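Endo-beta-mannanase (Opitutaceae bacterium TAV5, PDB 7BOB) hydrolyses beta-1,4-linked mannosides as a homotrimeric exo-beta-1,4-mannosidase of glycosyl hydrolase family 5, active in the hindgut of a wood-feeding termite. Local coordinates at residues H197-G209 and Y393-R407. Residues are numbered along the deposited sequence; the frame is centred on the assembly and turned at random.
Sequences HQQVIADTGWRLG and YYHRNNHRNPGNEPR
Ile-201 and Arg-407 bring the two backbones to within 4.6 Å, CA to CA, where the short helix 198-201 ends against the first residues of helix 406-422. From there the loop from Ala-202 onward runs past the loop 393-405, which turns at His-395 to Asn-398 (type II) and again at Asn-398 to Asn-401 (type I). Tyr-394 fills the space between them. Its hydroxyl donates to Gln-199 O at 2.6 Å and accepts from Leu-208 N at 2.9 Å, the latter nearly straight (172°), so one oxygen ties helix 198-201 to the loop at Leu-208. The ring lies between two side chains: Tyr-393 CD1 stands over one face, and Arg-207 CG covers the other in a CH-pi contact, 3.4 Å from the Tyr-394 ring centroid. A phenylalanine here would probably leave Gln-199 O and Leu-208 N without the hydroxyl that bonds them both. The eight-stranded parallel sheet, with the strand order of the (beta/alpha)8 barrel of family 5, precedes the domain built on a mixed seven-stranded sheet; the contact joins the helix and loop that follow barrel strand 191-192 to the segment linking strand 385-389 of that second domain to helix 406-422. Asp-203, with CG anti to its own N (chi1 -173°), directs its carboxylate at the backbone of 394-396. Arg-207 holds it in a side-on, two-nitrogen salt bridge, NE to OD1 and NH2 to OD2, and the same NH2 reaches Arg-396 O at 2.9 Å on a lone pair in the carbonyl plane. Asp-203 OD2 also receives Arg-396 N at 3.0 Å, while OD1 closes an Asx turn with Gly-205 N. Bent at chi3 (65°), the Arg-396 chain returns NH1 to Asp-203 O, and its NH2 bonds Cys-163 O. Tyr-393 OH donates to Val-200 O at 2.7 Å, and Pro-406 CB and CG rest against the Ala-202 carbonyl.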
loop_
_atom_site.group_PDB
_atom_site.type_symbol
_atom_site.label_atom_id
_atom_site.label_comp_id
_atom_site.label_asym_id
_atom_site.label_seq_id
_atom_site.Cartn_x
_atom_site.Cartn_y
_atom_site.Cartn_z
ATOM N N HIS A 197 -15.998 -9.007 -15.325
ATOM C CA HIS A 197 -15.041 -10.047 -14.970
ATOM C C HIS A 197 -14.405 -9.832 -13.599
ATOM O O HIS A 197 -13.738 -10.742 -13.097
ATOM C CB HIS A 197 -13.975 -10.169 -16.069
ATOM C CG HIS A 197 -13.071 -8.979 -16.186
ATOM N ND1 HIS A 197 -13.545 -7.689 -16.325
ATOM C CD2 HIS A 197 -11.717 -8.886 -16.189
ATOM C CE1 HIS A 197 -12.522 -6.851 -16.390
ATOM N NE2 HIS A 197 -11.401 -7.550 -16.309
ATOM N N GLN A 198 -14.630 -8.686 -12.954
ATOM C CA GLN A 198 -14.113 -8.543 -11.601
ATOM C C GLN A 198 -14.774 -9.497 -10.622
ATOM O O GLN A 198 -14.242 -9.682 -9.522
ATOM C CB GLN A 198 -14.245 -7.103 -11.137
ATOM C CG GLN A 198 -13.544 -6.179 -12.095
ATOM C CD GLN A 198 -12.993 -4.991 -11.422
ATOM O OE1 GLN A 198 -12.184 -5.116 -10.516
ATOM N NE2 GLN A 198 -13.461 -3.805 -11.818
ATOM N N GLN A 199 -15.887 -10.131 -11.003
ATOM C CA GLN A 199 -16.377 -11.261 -10.227
ATOM C C GLN A 199 -15.308 -12.336 -10.078
ATOM O O GLN A 199 -15.282 -13.040 -9.059
ATOM C CB GLN A 199 -17.607 -11.887 -10.889
ATOM C CG GLN A 199 -18.813 -10.988 -11.032
ATOM C CD GLN A 199 -19.894 -11.658 -11.863
ATOM O OE1 GLN A 199 -20.733 -12.390 -11.333
ATOM N NE2 GLN A 199 -19.845 -11.453 -13.169
ATOM N N VAL A 200 -14.446 -12.498 -11.089
ATOM C CA VAL A 200 -13.415 -13.539 -11.091
ATOM C C VAL A 200 -12.085 -13.026 -10.543
ATOM O O VAL A 200 -11.424 -13.706 -9.757
ATOM C CB VAL A 200 -13.225 -14.102 -12.515
ATOM C CG1 VAL A 200 -12.152 -15.182 -12.503
ATOM C CG2 VAL A 200 -14.542 -14.662 -13.068
ATOM N N ILE A 201 -11.655 -11.835 -10.972
ATOM C CA ILE A 201 -10.297 -11.371 -10.710
ATOM C C ILE A 201 -10.174 -10.465 -9.477
ATOM O O ILE A 201 -9.046 -10.105 -9.111
ATOM C CB ILE A 201 -9.719 -10.652 -11.947
ATOM C CG1 ILE A 201 -10.446 -9.317 -12.172
ATOM C CG2 ILE A 201 -9.785 -11.580 -13.217
ATOM C CD1 ILE A 201 -9.665 -8.325 -13.008
ATOM N N ALA A 202 -11.283 -10.057 -8.844
ATOM C CA ALA A 202 -11.199 -9.294 -7.593
ATOM C C ALA A 202 -12.235 -9.802 -6.597
ATOM O O ALA A 202 -13.064 -10.662 -6.912
ATOM C CB ALA A 202 -11.370 -7.787 -7.837
ATOM N N ASP A 203 -12.172 -9.285 -5.366
ATOM C CA ASP A 203 -13.229 -9.506 -4.375
ATOM C C ASP A 203 -13.896 -8.158 -4.132
ATOM O O ASP A 203 -13.445 -7.363 -3.310
ATOM C CB ASP A 203 -12.738 -10.105 -3.062
ATOM C CG ASP A 203 -13.901 -10.483 -2.127
ATOM O OD1 ASP A 203 -15.082 -10.393 -2.550
ATOM O OD2 ASP A 203 -13.636 -10.896 -0.978
ATOM N N THR A 204 -14.978 -7.919 -4.872
ATOM C CA THR A 204 -15.776 -6.709 -4.790
ATOM C C THR A 204 -17.012 -6.905 -3.942
ATOM O O THR A 204 -17.784 -5.967 -3.790
ATOM C CB THR A 204 -16.214 -6.280 -6.188
ATOM O OG1 THR A 204 -17.126 -7.275 -6.696
ATOM C CG2 THR A 204 -15.005 -6.177 -7.123
ATOM N N GLY A 205 -17.227 -8.113 -3.409
ATOM C CA GLY A 205 -18.494 -8.497 -2.834
ATOM C C GLY A 205 -19.480 -9.065 -3.837
ATOM O O GLY A 205 -20.537 -9.567 -3.428
ATOM N N TRP A 206 -19.166 -9.015 -5.138
ATOM C CA TRP A 206 -20.014 -9.611 -6.175
ATOM C C TRP A 206 -19.365 -10.941 -6.555
ATOM O O TRP A 206 -18.439 -10.989 -7.372
ATOM C CB TRP A 206 -20.178 -8.657 -7.353
ATOM C CG TRP A 206 -21.069 -7.476 -6.997
ATOM C CD1 TRP A 206 -20.675 -6.268 -6.473
ATOM C CD2 TRP A 206 -22.500 -7.410 -7.116
ATOM N NE1 TRP A 206 -21.772 -5.457 -6.264
ATOM C CE2 TRP A 206 -22.902 -6.133 -6.651
ATOM C CE3 TRP A 206 -23.482 -8.307 -7.568
ATOM C CZ2 TRP A 206 -24.242 -5.729 -6.631
ATOM C CZ3 TRP A 206 -24.805 -7.908 -7.542
ATOM C CH2 TRP A 206 -25.177 -6.624 -7.084
ATOM N N ARG A 207 -19.840 -12.021 -5.941
ATOM C CA ARG A 207 -19.091 -13.267 -5.878
ATOM C C ARG A 207 -19.795 -14.397 -6.605
ATOM O O ARG A 207 -21.031 -14.470 -6.648
ATOM C CB ARG A 207 -18.873 -13.689 -4.437
ATOM C CG ARG A 207 -18.005 -12.719 -3.652
ATOM C CD ARG A 207 -18.141 -12.975 -2.170
ATOM N NE ARG A 207 -17.084 -12.314 -1.411
ATOM C CZ ARG A 207 -16.931 -12.431 -0.096
ATOM N NH1 ARG A 207 -17.780 -13.183 0.601
ATOM N NH2 ARG A 207 -15.921 -11.809 0.518
ATOM N N LEU A 208 -18.976 -15.278 -7.173
ATOM C CA LEU A 208 -19.410 -16.579 -7.659
ATOM C C LEU A 208 -19.227 -17.569 -6.520
ATOM O O LEU A 208 -18.097 -17.905 -6.172
ATOM C CB LEU A 208 -18.579 -17.020 -8.864
ATOM C CG LEU A 208 -18.459 -16.046 -10.035
ATOM C CD1 LEU A 208 -17.472 -16.575 -11.057
ATOM C CD2 LEU A 208 -19.828 -15.849 -10.670
ATOM N N GLY A 209 -20.317 -18.031 -5.927
ATOM C CA GLY A 209 -20.170 -19.140 -5.007
ATOM C C GLY A 209 -20.637 -18.901 -3.590
ATOM O O GLY A 209 -19.918 -18.311 -2.762
ATOM N N TYR A 393 -12.796 -18.953 -2.133
ATOM C CA TYR A 393 -12.197 -18.188 -3.211
ATOM C C TYR A 393 -12.006 -16.718 -2.851
ATOM O O TYR A 393 -10.989 -16.121 -3.222
ATOM C CB TYR A 393 -13.066 -18.334 -4.469
ATOM C CG TYR A 393 -12.467 -17.766 -5.741
ATOM C CD1 TYR A 393 -12.592 -16.406 -6.057
ATOM C CD2 TYR A 393 -11.802 -18.592 -6.644
ATOM C CE1 TYR A 393 -12.055 -15.894 -7.243
ATOM C CE2 TYR A 393 -11.259 -18.096 -7.824
ATOM C CZ TYR A 393 -11.376 -16.757 -8.118
ATOM O OH TYR A 393 -10.812 -16.285 -9.290
ATOM N N TYR A 394 -12.940 -16.125 -2.112
ATOM C CA TYR A 394 -12.900 -14.705 -1.802
ATOM C C TYR A 394 -12.437 -14.524 -0.369
ATOM O O TYR A 394 -12.849 -15.269 0.525
ATOM C CB TYR A 394 -14.279 -14.061 -2.016
ATOM C CG TYR A 394 -14.790 -14.256 -3.432
ATOM C CD1 TYR A 394 -14.475 -13.340 -4.437
ATOM C CD2 TYR A 394 -15.576 -15.355 -3.770
ATOM C CE1 TYR A 394 -14.927 -13.509 -5.739
ATOM C CE2 TYR A 394 -16.037 -15.541 -5.080
ATOM C CZ TYR A 394 -15.706 -14.617 -6.051
ATOM O OH TYR A 394 -16.132 -14.795 -7.342
ATOM N N HIS A 395 -11.586 -13.526 -0.151
ATOM C CA HIS A 395 -10.902 -13.390 1.131
ATOM C C HIS A 395 -11.560 -12.406 2.095
ATOM O O HIS A 395 -11.431 -12.587 3.307
ATOM C CB HIS A 395 -9.444 -12.967 0.909
ATOM C CG HIS A 395 -9.299 -11.661 0.185
ATOM N ND1 HIS A 395 -9.711 -11.486 -1.123
ATOM C CD2 HIS A 395 -8.805 -10.465 0.586
ATOM C CE1 HIS A 395 -9.450 -10.247 -1.502
ATOM N NE2 HIS A 395 -8.921 -9.601 -0.477
ATOM N N ARG A 396 -12.252 -11.367 1.619
ATOM C CA ARG A 396 -12.718 -10.330 2.545
ATOM C C ARG A 396 -13.702 -10.919 3.549
ATOM O O ARG A 396 -14.707 -11.518 3.163
ATOM C CB ARG A 396 -13.344 -9.171 1.776
ATOM C CG ARG A 396 -12.332 -8.436 0.928
ATOM C CD ARG A 396 -13.017 -7.501 -0.045
ATOM N NE ARG A 396 -13.732 -6.425 0.645
ATOM C CZ ARG A 396 -14.522 -5.542 0.034
ATOM N NH1 ARG A 396 -14.685 -5.597 -1.286
ATOM N NH2 ARG A 396 -15.153 -4.600 0.730
ATOM N N ASN A 397 -13.360 -10.813 4.837
ATOM C CA ASN A 397 -14.222 -11.238 5.946
ATOM C C ASN A 397 -14.581 -12.721 5.876
ATOM O O ASN A 397 -15.619 -13.147 6.396
ATOM C CB ASN A 397 -15.482 -10.374 6.012
ATOM C CG ASN A 397 -15.159 -8.942 6.362
ATOM O OD1 ASN A 397 -14.269 -8.682 7.175
ATOM N ND2 ASN A 397 -15.850 -8.002 5.729
ATOM N N ASN A 398 -13.719 -13.514 5.243
ATOM C CA ASN A 398 -13.893 -14.962 5.116
ATOM C C ASN A 398 -12.983 -15.643 6.141
ATOM O O ASN A 398 -11.781 -15.805 5.913
ATOM C CB ASN A 398 -13.562 -15.419 3.706
ATOM C CG ASN A 398 -13.962 -16.861 3.470
ATOM O OD1 ASN A 398 -14.114 -17.625 4.427
ATOM N ND2 ASN A 398 -14.140 -17.245 2.200
ATOM N N HIS A 399 -13.564 -16.055 7.263
ATOM C CA HIS A 399 -12.810 -16.623 8.370
ATOM C C HIS A 399 -12.470 -18.091 8.163
ATOM O O HIS A 399 -11.786 -18.677 9.012
ATOM C CB HIS A 399 -13.595 -16.428 9.665
ATOM C CG HIS A 399 -13.926 -14.991 9.940
ATOM N ND1 HIS A 399 -15.217 -14.546 10.136
ATOM C CD2 HIS A 399 -13.133 -13.895 10.029
ATOM C CE1 HIS A 399 -15.205 -13.240 10.339
ATOM N NE2 HIS A 399 -13.952 -12.820 10.281
ATOM N N ARG A 400 -12.909 -18.692 7.059
ATOM C CA ARG A 400 -12.615 -20.088 6.770
ATOM C C ARG A 400 -11.730 -20.251 5.545
ATOM O O ARG A 400 -11.455 -21.384 5.130
ATOM C CB ARG A 400 -13.923 -20.889 6.632
ATOM C CG ARG A 400 -14.515 -21.185 8.024
ATOM C CD ARG A 400 -15.873 -21.911 8.059
ATOM N NE ARG A 400 -16.023 -22.697 9.301
ATOM C CZ ARG A 400 -15.872 -24.024 9.397
ATOM N NH1 ARG A 400 -15.589 -24.752 8.316
ATOM N NH2 ARG A 400 -16.017 -24.635 10.576
ATOM N N ASN A 401 -11.249 -19.145 4.974
ATOM C CA ASN A 401 -10.427 -19.190 3.769
ATOM C C ASN A 401 -8.961 -19.430 4.145
ATOM O O ASN A 401 -8.419 -18.680 4.960
ATOM C CB ASN A 401 -10.581 -17.885 3.006
ATOM C CG ASN A 401 -9.913 -17.904 1.635
ATOM O OD1 ASN A 401 -8.952 -18.654 1.372
ATOM N ND2 ASN A 401 -10.407 -17.036 0.753
ATOM N N PRO A 402 -8.291 -20.456 3.607
ATOM C CA PRO A 402 -6.870 -20.658 3.944
ATOM C C PRO A 402 -5.920 -19.623 3.347
ATOM O O PRO A 402 -4.714 -19.729 3.570
ATOM C CB PRO A 402 -6.573 -22.062 3.398
ATOM C CG PRO A 402 -7.628 -22.316 2.358
ATOM C CD PRO A 402 -8.858 -21.606 2.880
ATOM N N GLY A 403 -6.399 -18.627 2.601
ATOM C CA GLY A 403 -5.515 -17.590 2.087
ATOM C C GLY A 403 -5.677 -17.265 0.608
ATOM O O GLY A 403 -4.902 -16.467 0.069
ATOM N N ASN A 404 -6.679 -17.840 -0.059
ATOM C CA ASN A 404 -6.891 -17.546 -1.473
ATOM C C ASN A 404 -7.437 -16.132 -1.673
ATOM O O ASN A 404 -8.273 -15.651 -0.906
ATOM C CB ASN A 404 -7.832 -18.579 -2.094
ATOM C CG ASN A 404 -7.218 -19.974 -2.123
ATOM O OD1 ASN A 404 -6.106 -20.171 -2.632
ATOM N ND2 ASN A 404 -7.926 -20.942 -1.558
ATOM N N GLU A 405 -6.940 -15.457 -2.713
ATOM C CA GLU A 405 -7.376 -14.118 -3.089
ATOM C C GLU A 405 -7.645 -14.103 -4.589
ATOM O O GLU A 405 -6.808 -14.589 -5.373
ATOM C CB GLU A 405 -6.334 -13.059 -2.735
ATOM C CG GLU A 405 -5.973 -13.109 -1.300
ATOM C CD GLU A 405 -5.143 -11.929 -0.867
ATOM O OE1 GLU A 405 -4.896 -11.022 -1.697
ATOM O OE2 GLU A 405 -4.740 -11.924 0.315
ATOM N N PRO A 406 -8.783 -13.544 -5.023
ATOM C CA PRO A 406 -9.156 -13.635 -6.452
ATOM C C PRO A 406 -8.072 -13.209 -7.423
ATOM O O PRO A 406 -7.872 -13.893 -8.419
ATOM C CB PRO A 406 -10.394 -12.715 -6.550
ATOM C CG PRO A 406 -11.035 -12.807 -5.187
ATOM C CD PRO A 406 -9.888 -13.061 -4.176
ATOM N N ARG A 407 -7.402 -12.075 -7.204
ATOM C CA ARG A 407 -6.407 -11.639 -8.178
ATOM C C ARG A 407 -5.270 -12.651 -8.295
ATOM O O ARG A 407 -4.783 -12.934 -9.399
ATOM C CB ARG A 407 -5.857 -10.272 -7.797
ATOM C CG ARG A 407 -5.129 -9.621 -8.938
ATOM C CD ARG A 407 -4.611 -8.234 -8.556
ATOM N NE ARG A 407 -3.701 -7.731 -9.580
ATOM C CZ ARG A 407 -4.077 -7.268 -10.772
ATOM N NH1 ARG A 407 -5.371 -7.211 -11.134
ATOM N NH2 ARG A 407 -3.142 -6.858 -11.622
HETATM O O HOH W 1 -7.840 -7.494 -9.534
#